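Local coordinates for dual specificity protein phosphatase 12 (Homo sapiens, PDB 4KI9), which removes phosphate from phosphotyrosine as well as phosphoserine and phosphothreonine residues of proteins, the piece described here being its dual-specificity phosphatase catalytic domain, at residues Ala29-Asp34 / Asp69-Phe74. The protein carries 2 engineered substitutions. Numbering follows the deposited sequence.
Engineered in segment 69-74: A71 (natural residue Cys).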
loop_
_atom_site.group_PDB
_atom_site.type_symbol
_atom_site.label_atom_id
_atom_site.label_comp_id
_atom_site.label_asym_id
_atom_site.label_seq_id
_atom_site.Cartn_x
_atom_site.Cartn_y
_atom_site.Cartn_z
ATOM N N ALA A 29 -5.829 2.819 -12.690
ATOM C CA ALA A 29 -4.628 3.172 -11.940
ATOM C C ALA A 29 -4.162 1.961 -11.150
ATOM O O ALA A 29 -4.932 1.368 -10.396
ATOM C CB ALA A 29 -4.883 4.364 -11.025
ATOM N N VAL A 30 -2.903 1.575 -11.334
ATOM C CA VAL A 30 -2.404 0.364 -10.700
ATOM C C VAL A 30 -1.104 0.630 -9.977
ATOM O O VAL A 30 -0.131 1.084 -10.583
ATOM C CB VAL A 30 -2.202 -0.779 -11.726
ATOM C CG1 VAL A 30 -1.578 -2.002 -11.041
ATOM C CG2 VAL A 30 -3.532 -1.154 -12.387
ATOM N N LEU A 31 -1.103 0.373 -8.674
ATOM C CA LEU A 31 0.110 0.484 -7.886
ATOM C C LEU A 31 0.614 -0.922 -7.647
ATOM O O LEU A 31 -0.034 -1.719 -6.966
ATOM C CB LEU A 31 -0.159 1.178 -6.549
ATOM C CG LEU A 31 1.077 1.645 -5.754
ATOM C CD1 LEU A 31 0.628 2.651 -4.702
ATOM C CD2 LEU A 31 1.813 0.500 -5.057
ATOM N N THR A 32 1.771 -1.214 -8.220
ATOM C CA THR A 32 2.459 -2.478 -8.002
ATOM C C THR A 32 3.506 -2.310 -6.896
ATOM O O THR A 32 4.402 -1.474 -6.998
ATOM C CB THR A 32 3.162 -2.942 -9.290
ATOM O OG1 THR A 32 2.200 -3.058 -10.353
ATOM C CG2 THR A 32 3.879 -4.271 -9.076
ATOM N N VAL A 33 3.373 -3.086 -5.824
ATOM C CA VAL A 33 4.405 -3.121 -4.798
ATOM C C VAL A 33 4.907 -4.563 -4.720
ATOM O O VAL A 33 4.252 -5.433 -4.159
ATOM C CB VAL A 33 3.901 -2.550 -3.433
ATOM C CG1 VAL A 33 2.546 -3.156 -3.034
ATOM C CG2 VAL A 33 4.945 -2.745 -2.339
ATOM N N ASP A 34 6.061 -4.810 -5.331
ATOM C CA ASP A 34 6.489 -6.166 -5.618
ATOM C C ASP A 34 7.945 -6.098 -6.054
ATOM O O ASP A 34 8.516 -5.007 -6.140
ATOM C CB ASP A 34 5.625 -6.720 -6.751
ATOM C CG ASP A 34 5.416 -8.223 -6.663
ATOM O OD1 ASP A 34 6.271 -8.915 -6.084
ATOM O OD2 ASP A 34 4.396 -8.711 -7.195
ATOM N N ASP A 69 4.326 7.952 1.637
ATOM C CA ASP A 69 3.688 9.177 1.176
ATOM C C ASP A 69 3.516 9.198 -0.354
ATOM O O ASP A 69 2.481 9.627 -0.832
ATOM C CB ASP A 69 4.425 10.422 1.660
ATOM C CG ASP A 69 4.101 10.774 3.125
ATOM O OD1 ASP A 69 4.846 11.570 3.714
ATOM O OD2 ASP A 69 3.112 10.262 3.685
ATOM N N ARG A 70 4.511 8.711 -1.100
ATOM C CA ARG A 70 4.410 8.606 -2.570
ATOM C C ARG A 70 3.285 7.651 -2.977
ATOM O O ARG A 70 2.483 7.933 -3.874
ATOM C CB ARG A 70 5.719 8.066 -3.155
ATOM C CG ARG A 70 6.911 9.037 -3.182
ATOM C CD ARG A 70 8.217 8.233 -3.453
ATOM N NE ARG A 70 9.336 9.097 -3.807
ATOM C CZ ARG A 70 10.501 8.682 -4.315
ATOM N NH1 ARG A 70 10.740 7.389 -4.543
ATOM N NH2 ARG A 70 11.442 9.576 -4.599
ATOM N N ALA A 71 3.229 6.511 -2.313
ATOM C CA ALA A 71 2.231 5.505 -2.630
ATOM C C ALA A 71 0.844 6.047 -2.326
ATOM O O ALA A 71 -0.067 5.945 -3.152
ATOM C CB ALA A 71 2.491 4.241 -1.808
ATOM N N VAL A 72 0.679 6.606 -1.128
ATOM C CA VAL A 72 -0.613 7.154 -0.714
ATOM C C VAL A 72 -1.054 8.322 -1.621
ATOM O O VAL A 72 -2.240 8.450 -1.948
ATOM C CB VAL A 72 -0.608 7.584 0.765
ATOM C CG1 VAL A 72 -1.887 8.384 1.096
ATOM C CG2 VAL A 72 -0.451 6.326 1.682
ATOM N N ALA A 73 -0.098 9.153 -2.027
ATOM C CA ALA A 73 -0.375 10.268 -2.942
ATOM C C ALA A 73 -0.853 9.771 -4.316
ATOM O O ALA A 73 -1.741 10.374 -4.934
ATOM C CB ALA A 73 0.860 11.159 -3.095
ATOM N N PHE A 74 -0.266 8.680 -4.796
ATOM C CA PHE A 74 -0.669 8.117 -6.089
ATOM C C PHE A 74 -2.114 7.655 -6.012
ATOM O O PHE A 74 -2.933 7.943 -6.887
ATOM C CB PHE A 74 0.221 6.931 -6.462
ATOM C CG PHE A 74 -0.216 6.216 -7.715
ATOM C CD1 PHE A 74 -0.905 5.020 -7.641
ATOM C CD2 PHE A 74 0.048 6.761 -8.969
ATOM C CE1 PHE A 74 -1.316 4.358 -8.809
ATOM C CE2 PHE A 74 -0.341 6.107 -10.125
ATOM C CZ PHE A 74 -1.032 4.911 -10.044
#
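F74 reaches from the helix to the strand and lays one side of its ring, CD1, CE1 and CZ, along A29-L31. With CG anti to the backbone N (chi1 174°), the ring leaves the helix toward the strand: CZ ends 4.0 Å from A29 CB, and CD1 lies 4.1 Å from L31 CB. Between these two side chains CE1 approaches the backbone, 3.9 Å from V30 O, a van der Waals distance. V30 O, L31 N and A29 CB all lie oblique to the ring.

L31 returns the contact one helical turn earlier. Its CG is likewise anti to the backbone N (chi1 -167°), and the extended chain brings CD1 to 3.8 Å from CB of A71, an engineered residue that is cysteine in nature. The same methyl lies 3.7 Å from A71 O. No hydrogen bond links the segments; van der Waals packing, partly against backbone carbonyls, joins them.

The segment axes run nearly antiparallel, at 159°, with a closest approach of 9.9 Å. This is helix-on-sheet packing in the phosphatase alpha/beta fold: strand 27-34 lies between parallel strands 84-88 and 50-55, F74 and L31 both also touch L52 of strand 50-55, and V72 packs against F103 of helix 95-108.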